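Terminase small subunit (Thermus phage G20c, PDB 6EJQ) probably recognises the packaging initiation site on viral DNA and regulates the ATPase of the large terminase subunit, working as a nine-membered ring. Local coordinates at residues R11-L15 / T28-D32; A73-Q77 / I125-R129; L80-Y84 / M118-I122. All blocks are in the same frame, centred on the assembly; numbering follows the deposited sequence.

Contact 1 (R11-L15 / T28-D32); sequences RVLKL and TLSLD
Val12 and Leu29 are the closest backbone pair between segments 11-15 and 28-32, their CA atoms 7.8 Å apart. The two helical segments run nearly antiparallel, at 153°, and their axes stay 11.6 Å apart, a wide spacing spanned chiefly by Leu29. Its CG stands anti to the carbonyl carbon (chi1 -58°), and the two methyls divide the work. CD1 is 3.2 Å from Val12 CG2, tighter than ordinary van der Waals contact, while CD2 lies 3.7 Å from Leu15 CD1. Arg11 CG is also 3.7 Å from Leu29 CD2, and the arginine chain, bent at chi2, brings NE opposite Asp32; the two terminal nitrogens turn away from it, NH2 toward the Thr28 methyl. NE of Arg11 and OD2 of Asp32 form a long ion pair of 3.5 Å without hydrogen-bond geometry. The carboxylate oxygen sits at the edge of the guanidinium, near its plane, and the planes of the two groups are 14° apart. Thr28 CG2 lies loosely by Leu15 CD1, and Thr28 OG1 is hydrogen-bonded to Glu24 O. Val12 also packs on Val42, Val45 and Leu46 of helix 39-53, which joins the three helices of this N-terminal domain of the helix-turn-helix kind. With one long ion pair at an exposed margin, cohesion probably rests mainly on Leu29 against Leu15, Val12 and the aliphatic stem of Arg11.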
ATOM      1  N   ARG B  11     -30.018 -25.828  -4.925  1.00 50.85           N
ATOM      2  CA  ARG B  11     -30.667 -24.529  -4.968  1.00 51.46           C
ATOM      3  C   ARG B  11     -31.113 -24.018  -3.574  1.00 49.05           C
ATOM      4  O   ARG B  11     -31.066 -22.812  -3.323  1.00 43.69           O
ATOM      5  CB  ARG B  11     -31.822 -24.545  -5.970  1.00 57.07           C
ATOM      6  CG  ARG B  11     -32.381 -23.157  -6.247  1.00 64.32           C
ATOM      7  CD  ARG B  11     -32.889 -22.973  -7.672  1.00 69.18           C
ATOM      8  NE  ARG B  11     -33.634 -21.717  -7.790  1.00 74.11           N
ATOM      9  CZ  ARG B  11     -33.096 -20.492  -7.805  1.00 77.49           C
ATOM     10  NH1 ARG B  11     -31.773 -20.300  -7.728  1.00 76.78           N
ATOM     11  NH2 ARG B  11     -33.897 -19.432  -7.899  1.00 79.59           N
ATOM     12  N   VAL B  12     -31.524 -24.924  -2.680  1.00 46.33           N
ATOM     13  CA  VAL B  12     -31.830 -24.567  -1.289  1.00 44.11           C
ATOM     14  C   VAL B  12     -30.572 -24.014  -0.632  1.00 43.07           C
ATOM     15  O   VAL B  12     -30.605 -22.949  -0.016  1.00 40.24           O
ATOM     16  CB  VAL B  12     -32.338 -25.780  -0.469  1.00 45.65           C
ATOM     17  CG1 VAL B  12     -32.313 -25.511   1.042  1.00 45.70           C
ATOM     18  CG2 VAL B  12     -33.746 -26.159  -0.894  1.00 48.53           C
ATOM     19  N   LEU B  13     -29.487 -24.773  -0.748  1.00 41.36           N
ATOM     20  CA  LEU B  13     -28.181 -24.393  -0.208  1.00 43.18           C
ATOM     21  C   LEU B  13     -27.665 -23.078  -0.816  1.00 42.29           C
ATOM     22  O   LEU B  13     -27.194 -22.205  -0.090  1.00 40.01           O
ATOM     23  CB  LEU B  13     -27.162 -25.516  -0.458  1.00 43.88           C
ATOM     24  CG  LEU B  13     -25.734 -25.332   0.060  1.00 44.46           C
ATOM     25  CD1 LEU B  13     -25.721 -25.105   1.562  1.00 44.60           C
ATOM     26  CD2 LEU B  13     -24.910 -26.551  -0.299  1.00 45.09           C
ATOM     27  N   LYS B  14     -27.781 -22.947  -2.136  1.00 41.07           N
ATOM     28  CA  LYS B  14     -27.350 -21.752  -2.848  1.00 42.00           C
ATOM     29  C   LYS B  14     -28.041 -20.514  -2.300  1.00 43.07           C
ATOM     30  O   LYS B  14     -27.378 -19.549  -1.933  1.00 43.76           O
ATOM     31  CB  LYS B  14     -27.635 -21.868  -4.342  1.00 43.28           C
ATOM     32  CG  LYS B  14     -27.093 -20.712  -5.165  1.00 47.07           C
ATOM     33  CD  LYS B  14     -27.459 -20.843  -6.636  1.00 49.48           C
ATOM     34  CE  LYS B  14     -26.984 -19.631  -7.421  1.00 50.93           C
ATOM     35  NZ  LYS B  14     -27.562 -19.550  -8.792  1.00 52.33           N
ATOM     36  N   LEU B  15     -29.369 -20.548  -2.237  1.00 42.16           N
ATOM     37  CA  LEU B  15     -30.133 -19.386  -1.796  1.00 41.39           C
ATOM     38  C   LEU B  15     -29.814 -19.040  -0.346  1.00 40.45           C
ATOM     39  O   LEU B  15     -29.713 -17.865  -0.001  1.00 40.12           O
ATOM     40  CB  LEU B  15     -31.630 -19.605  -1.984  1.00 41.32           C
ATOM     41  CG  LEU B  15     -32.119 -19.724  -3.427  1.00 42.59           C
ATOM     42  CD1 LEU B  15     -33.593 -20.120  -3.442  1.00 43.30           C
ATOM     43  CD2 LEU B  15     -31.906 -18.435  -4.200  1.00 42.79           C
ATOM     44  N   THR B  28     -39.988 -19.523  -2.516  1.00 56.08           N
ATOM     45  CA  THR B  28     -39.400 -19.405  -3.849  1.00 56.57           C
ATOM     46  C   THR B  28     -39.376 -20.739  -4.594  1.00 59.11           C
ATOM     47  O   THR B  28     -39.751 -20.802  -5.771  1.00 60.05           O
ATOM     48  CB  THR B  28     -37.961 -18.840  -3.773  1.00 56.05           C
ATOM     49  OG1 THR B  28     -37.985 -17.571  -3.111  1.00 57.82           O
ATOM     50  CG2 THR B  28     -37.344 -18.663  -5.165  1.00 53.70           C
ATOM     51  N   LEU B  29     -38.918 -21.789  -3.916  1.00 59.52           N
ATOM     52  CA  LEU B  29     -38.745 -23.106  -4.547  1.00 59.43           C
ATOM     53  C   LEU B  29     -40.045 -23.887  -4.748  1.00 57.76           C
ATOM     54  O   LEU B  29     -40.105 -24.759  -5.601  1.00 58.11           O
ATOM     55  CB  LEU B  29     -37.753 -23.953  -3.751  1.00 59.73           C
ATOM     56  CG  LEU B  29     -36.350 -23.376  -3.552  1.00 60.15           C
ATOM     57  CD1 LEU B  29     -35.432 -24.483  -3.081  1.00 61.62           C
ATOM     58  CD2 LEU B  29     -35.781 -22.718  -4.802  1.00 62.35           C
ATOM     59  N   SER B  30     -41.072 -23.584  -3.961  1.00 59.09           N
ATOM     60  CA  SER B  30     -42.421 -24.083  -4.218  1.00 61.23           C
ATOM     61  C   SER B  30     -42.836 -23.934  -5.692  1.00 65.75           C
ATOM     62  O   SER B  30     -43.523 -24.803  -6.228  1.00 64.28           O
ATOM     63  CB  SER B  30     -43.434 -23.391  -3.299  1.00 60.36           C
ATOM     64  OG  SER B  30     -43.303 -23.852  -1.958  1.00 57.85           O
ATOM     65  N   LEU B  31     -42.391 -22.851  -6.335  1.00 68.98           N
ATOM     66  CA  LEU B  31     -42.537 -22.663  -7.782  1.00 70.19           C
ATOM     67  C   LEU B  31     -41.821 -23.748  -8.583  1.00 70.96           C
ATOM     68  O   LEU B  31     -42.437 -24.404  -9.424  1.00 76.06           O
ATOM     69  CB  LEU B  31     -41.995 -21.291  -8.210  1.00 74.34           C
ATOM     70  CG  LEU B  31     -42.337 -20.840  -9.637  1.00 79.04           C
ATOM     71  CD1 LEU B  31     -43.752 -20.287  -9.674  1.00 82.91           C
ATOM     72  CD2 LEU B  31     -41.346 -19.804 -10.149  1.00 79.43           C
ATOM     73  N   ASP B  32     -40.526 -23.924  -8.322  1.00 70.88           N
ATOM     74  CA  ASP B  32     -39.694 -24.900  -9.048  1.00 72.97           C
ATOM     75  C   ASP B  32     -40.284 -26.306  -8.997  1.00 69.79           C
ATOM     76  O   ASP B  32     -40.452 -26.950 -10.027  1.00 69.89           O
ATOM     77  CB  ASP B  32     -38.265 -24.965  -8.475  1.00 76.50           C
ATOM     78  CG  ASP B  32     -37.454 -23.709  -8.742  1.00 80.58           C
ATOM     79  OD1 ASP B  32     -38.048 -22.606  -8.729  1.00 82.01           O
ATOM     80  OD2 ASP B  32     -36.218 -23.831  -8.943  1.00 80.09           O
TER

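Contact 2 (A73-Q77 / I125-R129); sequences ARIFQ and IDQER
Gln77 reaches across from helix 59-95 and lays its chain alongside Ile125, head to tail; Gln77 CD is 3.7 Å from Ile125 CG2. This is the tightly packed part of the contact, where the segments run antiparallel at 166° and the CA atoms of Gln77 and Ile125 are 6.8 Å apart. Ala73 CB adds a looser touch on the same isoleucine methyl. With CG anti to the backbone N and the chain extended beyond it, the Gln77 amide arrives at Asp126. Its NE2 donates to Asp126 OD1 at 2.8 Å in a nearly straight bond (169°), which meets the oxygen from above the carboxylate plane, and NE2 also bonds to Ile122 O. On the other side of the amide, OE1 takes a weak bond from Arg129 NH1, 3.3 Å away, at the edge of that guanidinium. Within segment 125-129, Arg129 NH2 and Asp126 OD1 form a short salt bridge of 2.7 Å whose hydrogen bond is strongly bent and weak.

The less enclosed side belongs to Arg74, partly exposed, whose guanidinium stacks on that of Arg129 with centres 3.9 Å apart and planes 20° from parallel. Glu65 of the third subunit forms salt bridges with both arginines, which probably offsets their like charge. Helices 59-95 and 112-139 thus form an antiparallel pair wedged between subunits: Asp126 pairs with Arg72 of the third subunit, while Met123 of the second packs on Ala73 and Ile125.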
ATOM      1  N   ALA B  73      -6.203 -20.936 -14.995  1.00 34.59           N
ATOM      2  CA  ALA B  73      -5.223 -19.866 -15.073  1.00 34.69           C
ATOM      3  C   ALA B  73      -4.560 -19.786 -16.463  1.00 35.46           C
ATOM      4  O   ALA B  73      -4.365 -18.682 -16.980  1.00 36.33           O
ATOM      5  CB  ALA B  73      -4.183 -20.025 -13.975  1.00 35.28           C
ATOM      6  N   ARG B  74      -4.250 -20.935 -17.077  1.00 34.44           N
ATOM      7  CA  ARG B  74      -3.736 -20.972 -18.464  1.00 34.23           C
ATOM      8  C   ARG B  74      -4.660 -20.294 -19.458  1.00 35.39           C
ATOM      9  O   ARG B  74      -4.199 -19.613 -20.383  1.00 34.71           O
ATOM     10  CB  ARG B  74      -3.494 -22.411 -18.944  1.00 35.89           C
ATOM     11  CG  ARG B  74      -2.261 -23.076 -18.362  1.00 37.95           C
ATOM     12  CD  ARG B  74      -2.004 -24.421 -19.017  1.00 39.30           C
ATOM     13  NE  ARG B  74      -0.929 -25.167 -18.350  1.00 41.15           N
ATOM     14  CZ  ARG B  74       0.381 -24.980 -18.550  1.00 43.02           C
ATOM     15  NH1 ARG B  74       1.269 -25.719 -17.885  1.00 42.87           N
ATOM     16  NH2 ARG B  74       0.824 -24.056 -19.401  1.00 41.76           N
ATOM     17  N   ILE B  75      -5.967 -20.497 -19.276  1.00 35.24           N
ATOM     18  CA  ILE B  75      -6.972 -19.880 -20.129  1.00 34.94           C
ATOM     19  C   ILE B  75      -6.972 -18.362 -19.984  1.00 34.81           C
ATOM     20  O   ILE B  75      -7.024 -17.647 -20.985  1.00 35.11           O
ATOM     21  CB  ILE B  75      -8.388 -20.422 -19.831  1.00 34.89           C
ATOM     22  CG1 ILE B  75      -8.479 -21.892 -20.222  1.00 35.61           C
ATOM     23  CG2 ILE B  75      -9.453 -19.623 -20.583  1.00 35.92           C
ATOM     24  CD1 ILE B  75      -9.608 -22.624 -19.540  1.00 37.09           C
ATOM     25  N   PHE B  76      -6.965 -17.870 -18.746  1.00 35.22           N
ATOM     26  CA  PHE B  76      -6.922 -16.421 -18.519  1.00 35.72           C
ATOM     27  C   PHE B  76      -5.616 -15.854 -19.073  1.00 33.65           C
ATOM     28  O   PHE B  76      -5.619 -14.815 -19.726  1.00 33.21           O
ATOM     29  CB  PHE B  76      -7.049 -16.054 -17.031  1.00 37.19           C
ATOM     30  CG  PHE B  76      -8.375 -16.417 -16.396  1.00 37.62           C
ATOM     31  CD1 PHE B  76      -9.575 -16.300 -17.077  1.00 38.94           C
ATOM     32  CD2 PHE B  76      -8.413 -16.818 -15.066  1.00 39.90           C
ATOM     33  CE1 PHE B  76     -10.781 -16.625 -16.459  1.00 40.70           C
ATOM     34  CE2 PHE B  76      -9.614 -17.132 -14.438  1.00 40.45           C
ATOM     35  CZ  PHE B  76     -10.805 -17.032 -15.137  1.00 39.42           C
ATOM     36  N   GLN B  77      -4.514 -16.555 -18.833  1.00 33.05           N
ATOM     37  CA  GLN B  77      -3.203 -16.124 -19.329  1.00 34.68           C
ATOM     38  C   GLN B  77      -3.231 -15.921 -20.840  1.00 34.39           C
ATOM     39  O   GLN B  77      -2.688 -14.941 -21.345  1.00 34.51           O
ATOM     40  CB  GLN B  77      -2.111 -17.130 -18.966  1.00 35.19           C
ATOM     41  CG  GLN B  77      -0.701 -16.575 -19.051  1.00 35.34           C
ATOM     42  CD  GLN B  77       0.350 -17.591 -18.657  1.00 35.08           C
ATOM     43  OE1 GLN B  77       0.232 -18.774 -18.974  1.00 34.95           O
ATOM     44  NE2 GLN B  77       1.395 -17.131 -17.983  1.00 34.75           N
ATOM     45  N   ILE B 125       1.382 -15.349 -13.449  1.00 34.91           N
ATOM     46  CA  ILE B 125       0.624 -16.576 -13.683  1.00 34.67           C
ATOM     47  C   ILE B 125       1.581 -17.763 -13.873  1.00 35.54           C
ATOM     48  O   ILE B 125       1.305 -18.857 -13.359  1.00 35.09           O
ATOM     49  CB  ILE B 125      -0.388 -16.423 -14.841  1.00 32.76           C
ATOM     50  CG1 ILE B 125      -1.528 -15.488 -14.411  1.00 31.98           C
ATOM     51  CG2 ILE B 125      -0.974 -17.765 -15.244  1.00 33.31           C
ATOM     52  CD1 ILE B 125      -2.354 -14.940 -15.557  1.00 31.64           C
ATOM     53  N   ASP B 126       2.702 -17.537 -14.561  1.00 35.20           N
ATOM     54  CA  ASP B 126       3.752 -18.568 -14.690  1.00 36.41           C
ATOM     55  C   ASP B 126       4.342 -18.941 -13.335  1.00 37.13           C
ATOM     56  O   ASP B 126       4.501 -20.114 -13.038  1.00 37.05           O
ATOM     57  CB  ASP B 126       4.914 -18.117 -15.599  1.00 35.50           C
ATOM     58  CG  ASP B 126       4.567 -18.111 -17.094  1.00 36.36           C
ATOM     59  OD1 ASP B 126       3.579 -18.740 -17.525  1.00 33.25           O
ATOM     60  OD2 ASP B 126       5.335 -17.474 -17.860  1.00 35.98           O
ATOM     61  N   GLN B 127       4.699 -17.946 -12.524  1.00 37.62           N
ATOM     62  CA  GLN B 127       5.346 -18.228 -11.243  1.00 37.69           C
ATOM     63  C   GLN B 127       4.402 -18.885 -10.246  1.00 36.81           C
ATOM     64  O   GLN B 127       4.797 -19.797  -9.525  1.00 36.16           O
ATOM     65  CB  GLN B 127       5.987 -16.968 -10.656  1.00 39.11           C
ATOM     66  CG  GLN B 127       7.206 -16.470 -11.437  1.00 42.90           C
ATOM     67  CD  GLN B 127       8.205 -17.580 -11.816  1.00 47.35           C
ATOM     68  OE1 GLN B 127       8.603 -17.704 -12.989  1.00 47.10           O
ATOM     69  NE2 GLN B 127       8.602 -18.398 -10.827  1.00 46.37           N
ATOM     70  N   GLU B 128       3.155 -18.434 -10.226  1.00 36.66           N
ATOM     71  CA  GLU B 128       2.108 -19.087  -9.453  1.00 38.34           C
ATOM     72  C   GLU B 128       1.894 -20.546  -9.874  1.00 36.67           C
ATOM     73  O   GLU B 128       1.698 -21.409  -9.016  1.00 36.89           O
ATOM     74  CB  GLU B 128       0.812 -18.282  -9.532  1.00 40.92           C
ATOM     75  CG  GLU B 128       0.887 -17.009  -8.694  1.00 44.03           C
ATOM     76  CD  GLU B 128      -0.201 -15.980  -8.986  1.00 46.61           C
ATOM     77  OE1 GLU B 128      -1.016 -16.146  -9.926  1.00 48.15           O
ATOM     78  OE2 GLU B 128      -0.213 -14.963  -8.261  1.00 51.55           O
ATOM     79  N   ARG B 129       1.967 -20.821 -11.176  1.00 36.68           N
ATOM     80  CA  ARG B 129       1.931 -22.204 -11.691  1.00 35.67           C
ATOM     81  C   ARG B 129       3.091 -23.028 -11.144  1.00 34.87           C
ATOM     82  O   ARG B 129       2.884 -24.112 -10.617  1.00 34.81           O
ATOM     83  CB  ARG B 129       1.954 -22.241 -13.222  1.00 36.15           C
ATOM     84  CG  ARG B 129       1.846 -23.641 -13.812  1.00 37.81           C
ATOM     85  CD  ARG B 129       1.215 -23.633 -15.193  1.00 38.49           C
ATOM     86  NE  ARG B 129       2.041 -22.884 -16.112  1.00 41.42           N
ATOM     87  CZ  ARG B 129       1.724 -21.762 -16.760  1.00 40.40           C
ATOM     88  NH1 ARG B 129       0.532 -21.174 -16.665  1.00 40.53           N
ATOM     89  NH2 ARG B 129       2.647 -21.227 -17.543  1.00 40.76           N
TER

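Contact 3 (L80-Y84 / M118-I122); sequences LLAIY and MADRI
Met118 and Ile122 occupy the space between the helices, pressed against Leu80, Leu81, Ile83 and Tyr84. Side chain meets side chain through carbon and sulfur only, with no hydrogen bond across. Met118, bent at chi2 and chi3, spreads its atoms over three partners. Its CG lies against Tyr84 CB and its SD against Leu80 CB, while CE is 4.0 Å from Ile83 CG2. Ile122 divides itself likewise, its CG1 against Leu80 CB, its CG2 3.8 Å from Leu81 CD2, and its CD1 near Tyr84 CB. Leu81 is a special case, because its CB points away from the other helix and only the branched end turns back to the isoleucine. The Tyr84 chain leaves with CG anti to the backbone N (chi1 177°), which sends the ring across the 118-122 helix, past Met118 CG at the ring edge to Ala119. There Tyr84 CE1 comes within 4.0 Å of Ala119 CB.

The backbone that positions these groups is an antiparallel helix pair, 159° between directions. Its axes are 9.9 Å apart, and the CA atoms of Tyr84 and Met118 approach to 6.4 Å. Beyond it, the Tyr84 hydroxyl is held by Asp79 OD2 of the third subunit, and its ring meets Phe76 of that subunit edge to face. On the side of the second subunit, Pro112 packs on Ile83 and Met118. The contact joins the C-terminal half of helix 59-95 to the N-terminal part of helix 112-139, flanked by copies of the same helices in the nonameric ring.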
ATOM      1  N   LEU B  80      -5.078 -12.729 -21.628  1.00 36.47           N
ATOM      2  CA  LEU B  80      -4.221 -11.597 -21.296  1.00 36.33           C
ATOM      3  C   LEU B  80      -3.118 -11.386 -22.326  1.00 34.44           C
ATOM      4  O   LEU B  80      -2.834 -10.255 -22.690  1.00 34.22           O
ATOM      5  CB  LEU B  80      -3.621 -11.746 -19.887  1.00 36.48           C
ATOM      6  CG  LEU B  80      -4.607 -11.768 -18.711  1.00 37.54           C
ATOM      7  CD1 LEU B  80      -3.849 -11.761 -17.396  1.00 37.62           C
ATOM      8  CD2 LEU B  80      -5.603 -10.619 -18.747  1.00 38.15           C
ATOM      9  N   LEU B  81      -2.513 -12.470 -22.799  1.00 35.43           N
ATOM     10  CA  LEU B  81      -1.510 -12.388 -23.874  1.00 35.26           C
ATOM     11  C   LEU B  81      -2.051 -11.736 -25.141  1.00 34.53           C
ATOM     12  O   LEU B  81      -1.373 -10.915 -25.742  1.00 36.12           O
ATOM     13  CB  LEU B  81      -0.946 -13.763 -24.198  1.00 35.08           C
ATOM     14  CG  LEU B  81       0.051 -14.298 -23.164  1.00 34.64           C
ATOM     15  CD1 LEU B  81       0.106 -15.812 -23.187  1.00 33.43           C
ATOM     16  CD2 LEU B  81       1.433 -13.708 -23.383  1.00 36.09           C
ATOM     17  N   ALA B  82      -3.273 -12.081 -25.526  1.00 35.44           N
ATOM     18  CA  ALA B  82      -3.922 -11.443 -26.679  1.00 37.29           C
ATOM     19  C   ALA B  82      -4.170  -9.951 -26.432  1.00 37.48           C
ATOM     20  O   ALA B  82      -3.928  -9.129 -27.314  1.00 37.74           O
ATOM     21  CB  ALA B  82      -5.235 -12.141 -27.023  1.00 37.08           C
ATOM     22  N   ILE B  83      -4.645  -9.612 -25.236  1.00 36.56           N
ATOM     23  CA  ILE B  83      -4.821  -8.218 -24.856  1.00 37.10           C
ATOM     24  C   ILE B  83      -3.469  -7.478 -24.853  1.00 38.82           C
ATOM     25  O   ILE B  83      -3.386  -6.360 -25.362  1.00 39.04           O
ATOM     26  CB  ILE B  83      -5.552  -8.075 -23.509  1.00 37.44           C
ATOM     27  CG1 ILE B  83      -7.005  -8.559 -23.658  1.00 37.29           C
ATOM     28  CG2 ILE B  83      -5.528  -6.625 -23.023  1.00 37.43           C
ATOM     29  CD1 ILE B  83      -7.692  -8.887 -22.355  1.00 37.90           C
ATOM     30  N   TYR B  84      -2.424  -8.106 -24.307  1.00 38.26           N
ATOM     31  CA  TYR B  84      -1.075  -7.536 -24.337  1.00 37.80           C
ATOM     32  C   TYR B  84      -0.664  -7.175 -25.774  1.00 40.68           C
ATOM     33  O   TYR B  84      -0.162  -6.074 -26.012  1.00 39.66           O
ATOM     34  CB  TYR B  84      -0.059  -8.500 -23.701  1.00 36.63           C
ATOM     35  CG  TYR B  84       1.380  -8.030 -23.755  1.00 35.72           C
ATOM     36  CD1 TYR B  84       1.886  -7.129 -22.819  1.00 35.49           C
ATOM     37  CD2 TYR B  84       2.237  -8.486 -24.745  1.00 35.34           C
ATOM     38  CE1 TYR B  84       3.205  -6.705 -22.872  1.00 36.43           C
ATOM     39  CE2 TYR B  84       3.552  -8.064 -24.811  1.00 36.08           C
ATOM     40  CZ  TYR B  84       4.034  -7.173 -23.881  1.00 36.55           C
ATOM     41  OH  TYR B  84       5.351  -6.780 -23.966  1.00 36.77           O
ATOM     42  N   MET B 118       0.682  -5.307 -17.529  1.00 34.78           N
ATOM     43  CA  MET B 118       0.075  -6.489 -18.125  1.00 34.88           C
ATOM     44  C   MET B 118       1.092  -7.618 -18.282  1.00 35.26           C
ATOM     45  O   MET B 118       0.753  -8.781 -18.053  1.00 35.74           O
ATOM     46  CB  MET B 118      -0.575  -6.156 -19.472  1.00 34.28           C
ATOM     47  CG  MET B 118      -1.283  -7.335 -20.136  1.00 34.84           C
ATOM     48  SD  MET B 118      -2.628  -7.987 -19.130  1.00 35.57           S
ATOM     49  CE  MET B 118      -3.882  -6.742 -19.382  1.00 35.41           C
ATOM     50  N   ALA B 119       2.322  -7.289 -18.678  1.00 34.51           N
ATOM     51  CA  ALA B 119       3.379  -8.305 -18.788  1.00 34.57           C
ATOM     52  C   ALA B 119       3.618  -8.965 -17.444  1.00 34.66           C
ATOM     53  O   ALA B 119       3.790 -10.175 -17.361  1.00 34.98           O
ATOM     54  CB  ALA B 119       4.675  -7.709 -19.313  1.00 33.84           C
ATOM     55  N   ASP B 120       3.609  -8.158 -16.396  1.00 36.78           N
ATOM     56  CA  ASP B 120       3.778  -8.654 -15.036  1.00 39.19           C
ATOM     57  C   ASP B 120       2.648  -9.584 -14.550  1.00 38.02           C
ATOM     58  O   ASP B 120       2.922 -10.578 -13.870  1.00 36.01           O
ATOM     59  CB  ASP B 120       3.926  -7.482 -14.077  1.00 41.38           C
ATOM     60  CG  ASP B 120       4.420  -7.915 -12.730  1.00 42.90           C
ATOM     61  OD1 ASP B 120       5.489  -8.560 -12.653  1.00 45.48           O
ATOM     62  OD2 ASP B 120       3.723  -7.619 -11.751  1.00 47.62           O
ATOM     63  N   ARG B 121       1.402  -9.259 -14.898  1.00 37.00           N
ATOM     64  CA  ARG B 121       0.255 -10.145 -14.648  1.00 38.88           C
ATOM     65  C   ARG B 121       0.427 -11.518 -15.333  1.00 38.36           C
ATOM     66  O   ARG B 121       0.108 -12.562 -14.756  1.00 36.79           O
ATOM     67  CB  ARG B 121      -1.033  -9.512 -15.158  1.00 41.64           C
ATOM     68  CG  ARG B 121      -1.477  -8.253 -14.430  1.00 45.52           C
ATOM     69  CD  ARG B 121      -2.050  -8.578 -13.070  1.00 49.81           C
ATOM     70  NE  ARG B 121      -2.968  -7.547 -12.603  1.00 54.95           N
ATOM     71  CZ  ARG B 121      -3.674  -7.615 -11.474  1.00 56.93           C
ATOM     72  NH1 ARG B 121      -3.582  -8.671 -10.660  1.00 59.07           N
ATOM     73  NH2 ARG B 121      -4.478  -6.610 -11.148  1.00 59.30           N
ATOM     74  N   ILE B 122       0.935 -11.503 -16.558  1.00 35.25           N
ATOM     75  CA  ILE B 122       1.151 -12.726 -17.314  1.00 34.64           C
ATOM     76  C   ILE B 122       2.314 -13.508 -16.710  1.00 34.49           C
ATOM     77  O   ILE B 122       2.221 -14.724 -16.551  1.00 34.98           O
ATOM     78  CB  ILE B 122       1.377 -12.428 -18.814  1.00 34.59           C
ATOM     79  CG1 ILE B 122       0.123 -11.800 -19.429  1.00 34.50           C
ATOM     80  CG2 ILE B 122       1.741 -13.684 -19.584  1.00 34.82           C
ATOM     81  CD1 ILE B 122       0.408 -10.988 -20.674  1.00 35.20           C
TER

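How the contacts relate
From the N terminus, contact 1 comes first and closes a short loop of 12 residues, joining helices 4-17 and 22-33 within the N-terminal domain. The chain then passes through helix 39-53 into the long helix 59-95, where contact 2 opens, followed by contact 3. Helix 112-139 returns in the opposite direction, so contact 3 closes first and contact 2 afterwards: the smaller loop sits within the larger, and none cross. Contacts 2 and 3 have centres about 10 Å apart and are joined by the packing of Ile125 on Leu80. Contact 1 lies across the chain's centre, its centre about 36 Å from that of contact 2.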